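Local coordinates for protein eukaryotic translation initiation factor 4E type 5 (Leishmania major, PDB 7KCJ) that probably binds the 7-methylguanosine cap of messenger RNA as a translation initiation factor of the eIF4E family, at residues A[11-19]-A[119-127]; A[72-82]-A[137-145]. All blocks are in the same frame, centred on the assembly; numbering follows the deposited sequence. Where two conformers were deposited one is given.

Contact 1 of 2, residues A[11-19]-A[119-127]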
ATOM      1  N   THR A  11     -15.630  -7.606 -10.358  1.00 60.11           N
ATOM      2  CA  THR A  11     -15.601  -8.832 -11.163  1.00 60.24           C
ATOM      3  C   THR A  11     -14.720  -8.599 -12.379  1.00 59.36           C
ATOM      4  O   THR A  11     -15.200  -8.570 -13.516  1.00 59.80           O
ATOM      5  CB  THR A  11     -17.019  -9.261 -11.549  1.00 61.95           C
ATOM      6  N   HIS A  12     -13.423  -8.397 -12.118  1.00 57.75           N
ATOM      7  CA  HIS A  12     -12.431  -8.127 -13.152  0.50 57.35           C
ATOM      8  C   HIS A  12     -11.038  -8.676 -12.753  1.00 56.20           C
ATOM      9  O   HIS A  12     -10.884  -9.269 -11.681  1.00 56.33           O
ATOM     10  CB  HIS A  12     -12.407  -6.617 -13.489  0.40 58.51           C
ATOM     11  CG  HIS A  12     -11.937  -6.323 -14.878  0.40 61.01           C
ATOM     12  ND1 HIS A  12     -12.646  -6.757 -15.985  0.40 62.90           N
ATOM     13  CD2 HIS A  12     -10.835  -5.659 -15.297  0.40 62.30           C
ATOM     14  CE1 HIS A  12     -11.954  -6.348 -17.036  0.40 63.51           C
ATOM     15  NE2 HIS A  12     -10.855  -5.685 -16.672  0.40 63.51           N
ATOM     16  N   ALA A  13     -10.042  -8.555 -13.641  1.00 53.79           N
ATOM     17  CA  ALA A  13      -8.709  -9.081 -13.410  1.00 51.92           C
ATOM     18  C   ALA A  13      -7.686  -8.013 -12.983  1.00 49.70           C
ATOM     19  O   ALA A  13      -7.894  -6.823 -13.194  1.00 49.56           O
ATOM     20  CB  ALA A  13      -8.232  -9.795 -14.675  1.00 51.94           C
ATOM     21  N   LEU A  14      -6.592  -8.450 -12.350  1.00 47.71           N
ATOM     22  CA  LEU A  14      -5.497  -7.565 -11.983  1.00 46.25           C
ATOM     23  C   LEU A  14      -4.425  -7.714 -13.049  1.00 45.93           C
ATOM     24  O   LEU A  14      -4.313  -8.792 -13.653  1.00 46.38           O
ATOM     25  CB  LEU A  14      -4.874  -7.979 -10.639  1.00 45.45           C
ATOM     26  CG  LEU A  14      -5.837  -8.186  -9.487  1.00 45.37           C
ATOM     27  CD1 LEU A  14      -5.110  -8.730  -8.282  1.00 45.02           C
ATOM     28  CD2 LEU A  14      -6.595  -6.893  -9.160  1.00 45.42           C
ATOM     29  N   ARG A  15      -3.595  -6.669 -13.238  1.00 44.73           N
ATOM     30  CA  ARG A  15      -2.489  -6.779 -14.183  1.00 43.91           C
ATOM     31  C   ARG A  15      -1.400  -7.645 -13.523  1.00 43.11           C
ATOM     32  O   ARG A  15      -1.078  -7.461 -12.343  1.00 42.77           O
ATOM     33  CB  ARG A  15      -1.960  -5.395 -14.602  1.00 44.38           C
ATOM     34  CG  ARG A  15      -1.422  -4.572 -13.444  1.00 45.68           C
ATOM     35  CD  ARG A  15      -1.046  -3.174 -13.870  1.00 46.62           C
ATOM     36  NE  ARG A  15      -0.292  -2.511 -12.814  1.00 48.66           N
ATOM     37  CZ  ARG A  15       1.035  -2.455 -12.755  1.00 50.56           C
ATOM     38  NH1 ARG A  15       1.774  -2.974 -13.730  1.00 49.85           N
ATOM     39  NH2 ARG A  15       1.631  -1.838 -11.749  1.00 50.13           N
ATOM     40  N   ASP A  16      -0.919  -8.669 -14.234  1.00 43.06           N
ATOM     41  CA  ASP A  16       0.080  -9.610 -13.680  1.00 43.14           C
ATOM     42  C   ASP A  16      -0.429 -10.216 -12.321  1.00 41.52           C
ATOM     43  O   ASP A  16      -1.620 -10.133 -12.059  1.00 41.81           O
ATOM     44  CB  ASP A  16       1.437  -8.885 -13.532  1.00 46.07           C
ATOM     45  CG  ASP A  16       1.911  -8.189 -14.787  1.00 52.15           C
ATOM     46  OD1 ASP A  16       2.186  -8.885 -15.780  1.00 53.95           O
ATOM     47  OD2 ASP A  16       2.026  -6.954 -14.766  1.00 54.66           O
ATOM     48  N   LYS A  17       0.429 -10.746 -11.458  1.00 40.03           N
ATOM     49  CA  LYS A  17      -0.004 -11.239 -10.144  1.00 38.84           C
ATOM     50  C   LYS A  17       0.697 -10.438  -9.053  1.00 37.75           C
ATOM     51  O   LYS A  17       1.780  -9.892  -9.273  1.00 38.50           O
ATOM     52  CB  LYS A  17       0.235 -12.749  -9.984  1.00 40.40           C
ATOM     53  CG  LYS A  17       1.592 -13.203 -10.522  1.00 44.32           C
ATOM     54  CD  LYS A  17       1.906 -14.656 -10.212  1.00 48.49           C
ATOM     55  CE  LYS A  17       3.306 -15.020 -10.651  1.00 52.34           C
ATOM     56  NZ  LYS A  17       3.719 -16.350 -10.128  1.00 55.53           N
ATOM     57  N   TRP A  18       0.077 -10.359  -7.878  1.00 35.73           N
ATOM     58  CA  TRP A  18       0.615  -9.620  -6.748  1.00 34.45           C
ATOM     59  C   TRP A  18       0.693 -10.556  -5.550  1.00 33.93           C
ATOM     60  O   TRP A  18      -0.260 -11.288  -5.298  1.00 34.32           O
ATOM     61  CB  TRP A  18      -0.311  -8.417  -6.429  1.00 32.97           C
ATOM     62  CG  TRP A  18      -0.447  -7.456  -7.584  1.00 32.34           C
ATOM     63  CD1 TRP A  18      -1.146  -7.653  -8.742  1.00 32.97           C
ATOM     64  CD2 TRP A  18       0.160  -6.156  -7.697  1.00 31.36           C
ATOM     65  NE1 TRP A  18      -1.010  -6.558  -9.571  1.00 32.95           N
ATOM     66  CE2 TRP A  18      -0.187  -5.639  -8.965  1.00 32.14           C
ATOM     67  CE3 TRP A  18       0.934  -5.371  -6.842  1.00 31.18           C
ATOM     68  CZ2 TRP A  18       0.232  -4.377  -9.396  1.00 32.37           C
ATOM     69  CZ3 TRP A  18       1.377  -4.132  -7.285  1.00 32.05           C
ATOM     70  CH2 TRP A  18       1.019  -3.646  -8.542  1.00 32.14           C
ATOM     71  N   PHE A  19       1.819 -10.562  -4.830  1.00 32.82           N
ATOM     72  CA  PHE A  19       1.944 -11.378  -3.629  1.00 32.93           C
ATOM     73  C   PHE A  19       1.586 -10.548  -2.401  1.00 32.57           C
ATOM     74  O   PHE A  19       2.083  -9.436  -2.229  1.00 32.99           O
ATOM     75  CB  PHE A  19       3.342 -11.978  -3.475  1.00 32.79           C
ATOM     76  CG  PHE A  19       3.364 -13.118  -2.491  1.00 33.27           C
ATOM     77  CD1 PHE A  19       2.979 -14.389  -2.871  1.00 34.28           C
ATOM     78  CD2 PHE A  19       3.732 -12.913  -1.171  1.00 34.06           C
ATOM     79  CE1 PHE A  19       2.980 -15.442  -1.956  1.00 34.99           C
ATOM     80  CE2 PHE A  19       3.733 -13.965  -0.261  1.00 34.83           C
ATOM     81  CZ  PHE A  19       3.353 -15.218  -0.656  1.00 35.00           C
ATOM     82  N   VAL A 119      -6.302   1.806  -9.056  1.00 41.59           N
ATOM     83  CA  VAL A 119      -5.347   2.486  -9.918  1.00 42.56           C
ATOM     84  C   VAL A 119      -3.990   1.736 -10.000  1.00 42.66           C
ATOM     85  O   VAL A 119      -3.370   1.691 -11.060  1.00 42.79           O
ATOM     86  CB  VAL A 119      -5.161   3.991  -9.569  1.00 43.83           C
ATOM     87  CG1 VAL A 119      -6.437   4.813  -9.725  1.00 44.21           C
ATOM     88  CG2 VAL A 119      -4.491   4.216  -8.232  1.00 44.93           C
ATOM     89  N   VAL A 120      -3.531   1.158  -8.889  1.00 42.08           N
ATOM     90  CA  VAL A 120      -2.252   0.450  -8.858  1.00 42.24           C
ATOM     91  C   VAL A 120      -2.329  -0.979  -9.410  1.00 43.17           C
ATOM     92  O   VAL A 120      -1.501  -1.363 -10.236  1.00 42.96           O
ATOM     93  CB  VAL A 120      -1.683   0.477  -7.418  1.00 42.31           C
ATOM     94  CG1 VAL A 120      -0.515  -0.485  -7.229  1.00 41.93           C
ATOM     95  CG2 VAL A 120      -1.292   1.894  -7.017  1.00 42.94           C
ATOM     96  N   MET A 121      -3.290  -1.787  -8.926  1.00 44.17           N
ATOM     97  CA  MET A 121      -3.352  -3.208  -9.305  1.00 46.20           C
ATOM     98  C   MET A 121      -4.329  -3.576 -10.421  1.00 48.48           C
ATOM     99  O   MET A 121      -4.114  -4.589 -11.091  1.00 48.62           O
ATOM    100  CB  MET A 121      -3.647  -4.093  -8.079  1.00 46.55           C
ATOM    101  CG  MET A 121      -2.651  -3.929  -6.943  1.00 48.36           C
ATOM    102  SD  MET A 121      -2.937  -5.097  -5.570  1.00 47.29           S
ATOM    103  CE  MET A 121      -4.508  -4.628  -5.117  1.00 49.10           C
ATOM    104  N   GLY A 122      -5.406  -2.811 -10.573  1.00 50.00           N
ATOM    105  CA  GLY A 122      -6.434  -3.082 -11.574  1.00 52.46           C
ATOM    106  C   GLY A 122      -5.931  -3.125 -13.004  1.00 55.20           C
ATOM    107  O   GLY A 122      -5.045  -2.357 -13.368  1.00 55.23           O
ATOM    108  N   GLU A 123      -6.468  -4.041 -13.819  1.00 57.11           N
ATOM    109  CA  GLU A 123      -6.028  -4.191 -15.203  1.00 59.79           C
ATOM    110  C   GLU A 123      -6.317  -2.967 -16.075  1.00 62.52           C
ATOM    111  O   GLU A 123      -5.404  -2.473 -16.741  1.00 62.94           O
ATOM    112  CB  GLU A 123      -6.610  -5.464 -15.840  1.00 61.95           C
ATOM    113  CG  GLU A 123      -5.605  -6.247 -16.665  1.00 66.92           C
ATOM    114  CD  GLU A 123      -6.180  -7.458 -17.378  1.00 73.03           C
ATOM    115  OE1 GLU A 123      -7.270  -7.328 -17.980  1.00 73.76           O
ATOM    116  OE2 GLU A 123      -5.539  -8.535 -17.340  1.00 75.11           O
ATOM    117  N   THR A 124      -7.569  -2.487 -16.092  1.00 64.16           N
ATOM    118  CA  THR A 124      -7.925  -1.332 -16.916  1.00 66.49           C
ATOM    119  C   THR A 124      -7.764  -0.003 -16.185  1.00 68.36           C
ATOM    120  O   THR A 124      -7.509   1.017 -16.829  1.00 68.80           O
ATOM    121  CB  THR A 124      -9.329  -1.483 -17.502  1.00 68.47           C
ATOM    122  OG1 THR A 124     -10.291  -1.370 -16.451  1.00 69.75           O
ATOM    123  CG2 THR A 124      -9.508  -2.797 -18.246  1.00 69.19           C
ATOM    124  N   ALA A 125      -7.915  -0.000 -14.853  1.00 69.27           N
ATOM    125  CA  ALA A 125      -7.772   1.232 -14.077  1.00 70.72           C
ATOM    126  C   ALA A 125      -6.320   1.717 -13.995  1.00 72.32           C
ATOM    127  O   ALA A 125      -6.094   2.917 -13.832  1.00 72.51           O
ATOM    128  CB  ALA A 125      -8.348   1.054 -12.685  1.00 70.78           C
ATOM    129  N   ALA A 126      -5.339   0.799 -14.125  1.00 73.29           N
ATOM    130  CA  ALA A 126      -3.924   1.173 -14.091  1.00 74.88           C
ATOM    131  C   ALA A 126      -3.531   1.945 -15.337  1.00 76.23           C
ATOM    132  O   ALA A 126      -2.830   2.950 -15.230  1.00 76.32           O
ATOM    133  CB  ALA A 126      -3.037  -0.055 -13.931  1.00 74.99           C
ATOM    134  N   GLU A 127      -4.011   1.496 -16.511  1.00 77.15           N
ATOM    135  CA  GLU A 127      -3.749   2.140 -17.796  1.00 78.61           C
ATOM    136  C   GLU A 127      -4.336   3.554 -17.852  1.00 79.35           C
ATOM    137  O   GLU A 127      -3.769   4.419 -18.513  1.00 79.68           O
ATOM    138  CB  GLU A 127      -4.321   1.294 -18.946  1.00 81.70           C
ATOM    139  CG  GLU A 127      -3.647  -0.058 -19.102  1.00 87.64           C
ATOM    140  CD  GLU A 127      -4.335  -0.975 -20.094  1.00 94.87           C
ATOM    141  OE1 GLU A 127      -5.579  -0.891 -20.216  1.00 96.34           O
ATOM    142  OE2 GLU A 127      -3.632  -1.779 -20.750  1.00 97.08           O
TER
HETATM  143  O   HOH W   1      -2.238  -8.784 -16.990  1.00 52.85           O

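Contact 2 of 2, residues A[72-82]-A[137-145]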
ATOM      1  N   LEU A  72      -5.534  -3.457  11.901  1.00 36.49           N
ATOM      2  CA  LEU A  72      -4.376  -4.331  11.779  1.00 37.03           C
ATOM      3  C   LEU A  72      -3.305  -4.092  12.842  1.00 37.80           C
ATOM      4  O   LEU A  72      -2.571  -5.026  13.187  1.00 38.19           O
ATOM      5  CB  LEU A  72      -3.778  -4.275  10.371  1.00 36.69           C
ATOM      6  CG  LEU A  72      -4.650  -4.925   9.280  1.00 38.03           C
ATOM      7  CD1 LEU A  72      -3.995  -4.767   7.918  1.00 38.66           C
ATOM      8  CD2 LEU A  72      -4.900  -6.397   9.581  1.00 38.39           C
ATOM      9  N   GLY A  73      -3.220  -2.873  13.352  1.00 37.08           N
ATOM     10  CA  GLY A  73      -2.252  -2.567  14.399  1.00 37.40           C
ATOM     11  C   GLY A  73      -1.200  -1.576  13.985  1.00 36.97           C
ATOM     12  O   GLY A  73      -0.590  -1.716  12.930  1.00 36.44           O
ATOM     13  N   MET A  74      -1.004  -0.564  14.828  1.00 37.18           N
ATOM     14  CA  MET A  74      -0.008   0.486  14.669  1.00 37.23           C
ATOM     15  C   MET A  74       1.369  -0.183  14.618  1.00 37.07           C
ATOM     16  O   MET A  74       1.690  -1.001  15.477  1.00 37.80           O
ATOM     17  CB  MET A  74      -0.095   1.456  15.858  1.00 38.04           C
ATOM     18  CG  MET A  74       1.086   2.383  15.977  1.00 40.94           C
ATOM     19  SD  MET A  74       1.053   3.597  14.659  1.00 51.01           S
ATOM     20  CE  MET A  74      -0.051   4.815  15.393  1.00 52.04           C
ATOM     21  N   GLY A  75       2.111   0.104  13.570  1.00 35.96           N
ATOM     22  CA  GLY A  75       3.420  -0.504  13.385  1.00 35.58           C
ATOM     23  C   GLY A  75       3.415  -1.634  12.376  1.00 34.51           C
ATOM     24  O   GLY A  75       4.483  -2.041  11.911  1.00 34.02           O
ATOM     25  N   SER A  76       2.230  -2.189  12.060  1.00 33.58           N
ATOM     26  CA  SER A  76       2.146  -3.258  11.078  1.00 33.30           C
ATOM     27  C   SER A  76       2.052  -2.716   9.633  1.00 33.11           C
ATOM     28  O   SER A  76       1.834  -1.520   9.407  1.00 32.70           O
ATOM     29  CB  SER A  76       0.987  -4.211  11.396  1.00 34.19           C
ATOM     30  OG  SER A  76      -0.250  -3.673  10.961  1.00 35.70           O
ATOM     31  N   THR A  77       2.213  -3.612   8.657  1.00 32.98           N
ATOM     32  CA  THR A  77       2.151  -3.266   7.247  1.00 32.52           C
ATOM     33  C   THR A  77       1.586  -4.433   6.462  1.00 31.71           C
ATOM     34  O   THR A  77       2.056  -5.560   6.608  1.00 31.93           O
ATOM     35  CB  THR A  77       3.542  -2.882   6.684  1.00 33.94           C
ATOM     36  OG1 THR A  77       4.251  -2.057   7.600  1.00 35.04           O
ATOM     37  CG2 THR A  77       3.451  -2.182   5.359  1.00 33.76           C
ATOM     38  N   LEU A  78       0.578  -4.176   5.642  1.00 30.86           N
ATOM     39  CA  LEU A  78       0.004  -5.154   4.723  1.00 30.09           C
ATOM     40  C   LEU A  78       0.657  -4.814   3.389  1.00 29.63           C
ATOM     41  O   LEU A  78       0.568  -3.678   2.957  1.00 29.67           O
ATOM     42  CB  LEU A  78      -1.517  -5.031   4.636  1.00 29.98           C
ATOM     43  CG  LEU A  78      -2.191  -5.994   3.664  1.00 32.34           C
ATOM     44  CD1 LEU A  78      -1.986  -7.442   4.105  1.00 32.75           C
ATOM     45  CD2 LEU A  78      -3.702  -5.682   3.540  1.00 33.28           C
ATOM     46  N   ILE A  79       1.387  -5.741   2.794  1.00 29.12           N
ATOM     47  CA  ILE A  79       2.179  -5.481   1.587  1.00 29.68           C
ATOM     48  C   ILE A  79       1.685  -6.225   0.343  1.00 30.86           C
ATOM     49  O   ILE A  79       1.370  -7.413   0.423  1.00 31.70           O
ATOM     50  CB  ILE A  79       3.641  -5.876   1.918  1.00 30.21           C
ATOM     51  CG1 ILE A  79       4.180  -5.085   3.151  1.00 31.01           C
ATOM     52  CG2 ILE A  79       4.577  -5.742   0.704  1.00 30.38           C
ATOM     53  CD1 ILE A  79       5.577  -5.610   3.721  1.00 31.56           C
ATOM     54  N   PHE A  80       1.644  -5.538  -0.810  1.00 30.58           N
ATOM     55  CA  PHE A  80       1.274  -6.130  -2.095  1.00 30.69           C
ATOM     56  C   PHE A  80       2.438  -5.866  -3.047  1.00 30.67           C
ATOM     57  O   PHE A  80       2.771  -4.697  -3.292  1.00 31.00           O
ATOM     58  CB  PHE A  80      -0.003  -5.488  -2.675  1.00 31.00           C
ATOM     59  CG  PHE A  80      -1.230  -5.603  -1.802  1.00 31.99           C
ATOM     60  CD1 PHE A  80      -1.408  -4.763  -0.717  1.00 32.82           C
ATOM     61  CD2 PHE A  80      -2.211  -6.541  -2.077  1.00 32.70           C
ATOM     62  CE1 PHE A  80      -2.532  -4.875   0.083  1.00 34.00           C
ATOM     63  CE2 PHE A  80      -3.327  -6.654  -1.270  1.00 33.46           C
ATOM     64  CZ  PHE A  80      -3.490  -5.815  -0.206  1.00 33.39           C
ATOM     65  N   ALA A  81       3.053  -6.927  -3.599  1.00 29.63           N
ATOM     66  CA  ALA A  81       4.166  -6.733  -4.526  1.00 30.30           C
ATOM     67  C   ALA A  81       3.909  -7.447  -5.829  1.00 31.39           C
ATOM     68  O   ALA A  81       3.668  -8.652  -5.822  1.00 31.65           O
ATOM     69  CB  ALA A  81       5.477  -7.215  -3.923  1.00 30.11           C
ATOM     70  N   ARG A  82       4.003  -6.725  -6.947  1.00 31.42           N
ATOM     71  CA  ARG A  82       3.792  -7.335  -8.242  1.00 32.99           C
ATOM     72  C   ARG A  82       4.944  -8.285  -8.605  1.00 33.66           C
ATOM     73  O   ARG A  82       6.104  -7.876  -8.596  1.00 33.24           O
ATOM     74  CB  ARG A  82       3.578  -6.247  -9.307  1.00 34.86           C
ATOM     75  CG  ARG A  82       3.100  -6.812 -10.635  1.00 39.06           C
ATOM     76  CD  ARG A  82       2.971  -5.730 -11.683  1.00 43.50           C
ATOM     77  NE  ARG A  82       4.241  -5.043 -11.925  1.00 47.49           N
ATOM     78  CZ  ARG A  82       5.176  -5.470 -12.770  1.00 49.75           C
ATOM     79  NH1 ARG A  82       4.992  -6.583 -13.469  1.00 49.04           N
ATOM     80  NH2 ARG A  82       6.298  -4.779 -12.931  1.00 50.09           N
ATOM     81  N   ASP A 137       4.616  -0.592  -8.584  1.00 42.07           N
ATOM     82  CA  ASP A 137       4.890  -2.020  -8.345  1.00 40.19           C
ATOM     83  C   ASP A 137       4.777  -2.527  -6.927  1.00 37.48           C
ATOM     84  O   ASP A 137       4.853  -3.738  -6.738  1.00 38.04           O
ATOM     85  CB  ASP A 137       6.267  -2.430  -8.858  1.00 42.96           C
ATOM     86  CG  ASP A 137       6.424  -2.256 -10.337  1.00 50.79           C
ATOM     87  OD1 ASP A 137       5.467  -2.571 -11.073  1.00 52.01           O
ATOM     88  OD2 ASP A 137       7.495  -1.785 -10.764  1.00 55.00           O
ATOM     89  N   VAL A 138       4.675  -1.657  -5.933  1.00 34.79           N
ATOM     90  CA  VAL A 138       4.527  -2.077  -4.545  1.00 33.43           C
ATOM     91  C   VAL A 138       3.500  -1.176  -3.875  1.00 33.21           C
ATOM     92  O   VAL A 138       3.530   0.058  -4.043  1.00 32.74           O
ATOM     93  CB  VAL A 138       5.849  -2.111  -3.717  1.00 33.57           C
ATOM     94  CG1 VAL A 138       5.572  -2.442  -2.256  1.00 33.74           C
ATOM     95  CG2 VAL A 138       6.859  -3.103  -4.285  1.00 34.17           C
ATOM     96  N   LEU A 139       2.627  -1.776  -3.083  1.00 32.77           N
ATOM     97  CA  LEU A 139       1.628  -1.056  -2.334  1.00 34.55           C
ATOM     98  C   LEU A 139       1.754  -1.508  -0.883  1.00 35.45           C
ATOM     99  O   LEU A 139       1.740  -2.704  -0.619  1.00 35.53           O
ATOM    100  CB  LEU A 139       0.257  -1.431  -2.887  1.00 35.53           C
ATOM    101  CG  LEU A 139      -0.908  -0.522  -2.591  1.00 39.13           C
ATOM    102  CD1 LEU A 139      -0.678   0.864  -3.142  1.00 40.42           C
ATOM    103  CD2 LEU A 139      -2.146  -1.094  -3.250  1.00 40.54           C
ATOM    104  N   ARG A 140       1.927  -0.562   0.054  1.00 35.74           N
ATOM    105  CA  ARG A 140       2.063  -0.878   1.467  1.00 36.06           C
ATOM    106  C   ARG A 140       0.972  -0.150   2.238  1.00 36.14           C
ATOM    107  O   ARG A 140       0.827   1.051   2.108  1.00 36.26           O
ATOM    108  CB  ARG A 140       3.453  -0.488   1.980  1.00 37.25           C
ATOM    109  CG  ARG A 140       4.578  -0.833   1.007  1.00 40.69           C
ATOM    110  CD  ARG A 140       5.787  -1.383   1.701  1.00 45.31           C
ATOM    111  NE  ARG A 140       6.500  -0.350   2.439  1.00 48.67           N
ATOM    112  CZ  ARG A 140       7.367  -0.589   3.418  1.00 53.52           C
ATOM    113  NH1 ARG A 140       7.616  -1.835   3.803  1.00 52.76           N
ATOM    114  NH2 ARG A 140       7.992   0.416   4.019  1.00 55.72           N
ATOM    115  N   ILE A 141       0.165  -0.877   2.996  1.00 35.84           N
ATOM    116  CA  ILE A 141      -0.930  -0.293   3.766  1.00 36.57           C
ATOM    117  C   ILE A 141      -0.630  -0.386   5.256  1.00 36.57           C
ATOM    118  O   ILE A 141      -0.372  -1.478   5.752  1.00 36.44           O
ATOM    119  CB  ILE A 141      -2.277  -0.920   3.380  1.00 37.68           C
ATOM    120  CG1 ILE A 141      -2.471  -0.958   1.865  1.00 38.70           C
ATOM    121  CG2 ILE A 141      -3.410  -0.186   4.024  1.00 39.25           C
ATOM    122  CD1 ILE A 141      -3.728  -1.784   1.460  1.00 39.94           C
ATOM    123  N   ALA A 142      -0.527   0.762   5.937  1.00 36.08           N
ATOM    124  CA  ALA A 142      -0.194   0.795   7.356  1.00 36.39           C
ATOM    125  C   ALA A 142      -1.307   1.339   8.228  1.00 36.85           C
ATOM    126  O   ALA A 142      -1.725   2.483   8.034  1.00 38.05           O
ATOM    127  CB  ALA A 142       1.058   1.618   7.574  1.00 36.03           C
ATOM    128  N   ALA A 143      -1.741   0.569   9.231  1.00 35.52           N
ATOM    129  CA  ALA A 143      -2.755   1.056  10.178  1.00 34.96           C
ATOM    130  C   ALA A 143      -2.104   2.115  11.072  1.00 34.92           C
ATOM    131  O   ALA A 143      -1.077   1.838  11.710  1.00 34.05           O
ATOM    132  CB  ALA A 143      -3.248  -0.087  11.054  1.00 34.36           C
ATOM    133  N   ARG A 144      -2.692   3.317  11.133  1.00 35.11           N
ATOM    134  CA  ARG A 144      -2.161   4.375  11.987  1.00 36.21           C
ATOM    135  C   ARG A 144      -3.259   4.999  12.897  1.00 36.49           C
ATOM    136  O   ARG A 144      -3.499   6.211  12.819  1.00 36.49           O
ATOM    137  CB  ARG A 144      -1.497   5.456  11.118  1.00 39.34           C
ATOM    138  CG  ARG A 144      -0.311   4.936  10.310  1.00 45.58           C
ATOM    139  CD  ARG A 144       0.801   5.956  10.211  1.00 51.97           C
ATOM    140  NE  ARG A 144       2.051   5.428  10.752  1.00 58.25           N
ATOM    141  CZ  ARG A 144       2.689   5.936  11.804  1.00 63.02           C
ATOM    142  NH1 ARG A 144       2.197   6.995  12.440  1.00 63.41           N
ATOM    143  NH2 ARG A 144       3.819   5.385  12.233  1.00 63.86           N
ATOM    144  N   PRO A 145      -3.949   4.224  13.752  1.00 36.61           N
ATOM    145  CA  PRO A 145      -5.005   4.847  14.574  1.00 36.86           C
ATOM    146  C   PRO A 145      -4.478   5.799  15.617  1.00 37.95           C
ATOM    147  O   PRO A 145      -3.396   5.617  16.154  1.00 38.23           O
ATOM    148  CB  PRO A 145      -5.711   3.667  15.241  1.00 37.33           C
ATOM    149  CG  PRO A 145      -4.670   2.582  15.288  1.00 37.18           C
ATOM    150  CD  PRO A 145      -3.838   2.766  14.024  1.00 36.00           C
TER
HETATM  151  O   HOH W   2       1.179   0.762  10.961  1.00 33.77           O
HETATM  152  O   HOH W   3      -1.496  -2.242   8.572  1.00 38.86           O

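Contact 1 of 2, residues A[11-19]-A[119-127]
Leu14 meets Gly122 in a single beta bridge, their CA atoms 4.6 Å apart, where the first strand of the curved antiparallel sheet of the eIF4E fold runs past the junction between helix 108-121, which packs on one face of that sheet, and helix 123-129. Two backbone bonds lie beside this bridge. Arg15 N donates a hydrogen bond to Met121 O at 3.0 Å, and Glu123 N reaches Ala13 O at 3.2 Å with a more bent approach. Gly122, the first residue to leave the helix, thus sits between two anchored neighbours.

A third bond comes from a side chain. Arg15 CG stands between the backbone N and the carbonyl carbon (chi1 61°), and the chain runs extended from there to NE, which bonds Val120 O at 3.1 Å, nearly straight (165° at the hydrogen) and in the guanidinium plane. The last turn of helix 108-121 therefore offers two successive carbonyls to one arginine, its backbone N taking one and its side chain the other. Along the way Arg15 CD rests against Ala126 CB.

The apolar part centres on Trp18. Met121 lies over one face of the indole: CG stands 3.6 Å from the centroid of the six-membered ring, close to its normal, and SD lies above the five-membered ring, a Met-aromatic contact. Val120 CG1 touches CH2 of the indole, and Leu14 CD2 packs on Met121 CB. Strand 48-55 flanks Leu14 and Trp18 through Ile53.

Toward the surface, a water accepts from Asp16 N while bonding weakly to Glu123 OE2. The indole is steadied from the corner of the chain that precedes it, where Trp18 NE1 donates to Arg15 O at 2.9 Å.

Contact 2 of 2, residues A[72-82]-A[137-145]
Strands 77-82 and 136-143 are antiparallel neighbours in the middle of the eIF4E sheet. Leu78 with Ile141 and Phe80 with Leu139 are hydrogen-bonded pairs, each with two backbone bonds, such as Leu78 N to Ile141 O at 2.9 Å; Ile79-Arg140 and Ala81-Val138 are the non-hydrogen-bonded pairs between and beyond. Phe80 and Ile141 share a face with Leu78 and Leu139, and Phe80 CE1 lies 3.6 Å from Ile141 CD1, beneath helix 108-121. On the other face Thr77 CG2 packs on Arg140 CB, while Arg140 NE makes a salt bridge with Glu156 of the next strand, 153-159.

At the loop end, the type II turn from Gly73 to Ser76 is joined to Ala143 by two waters, one linking Gly75 N and Ser76 O to Ala143 O. Met74 SD sits 4.0 Å above the plane of the Arg144 guanidinium.

At the other end Arg82, bent at chi3 (59°), brings NE (2.9 Å) and NH2 (3.0 Å) to the single oxygen Asp137 OD1, both from the same face of the carboxylate. This salt bridge, with two nitrogens on one oxygen, probably favours an ionised Asp137 and adds to the backbone bond Arg82 N to Asp137 O.

From the N terminus, residues 11-19 lead into strand 13-23 and meet 119-127 about a hundred residues later, where contact 1 closes a loop. Within that loop lies 72-82, whose partner 137-145 comes after helix 123-129; contact 2 thus closes a loop of 54 residues holding helices 108-121 and 123-129, and the two contacts cross instead of nesting. Strands 13-23 and 77-82 are neighbours in the sheet, so the contacts also touch: Phe19 N lies 2.8 Å from Ala81 O, a probable hydrogen bond, and Trp18 CE3 packs 3.4 Å from Arg82 N. Contact 1 ties strand 13-23, the first in the chain, to the junction of the two helices, and contact 2 joins two central strands.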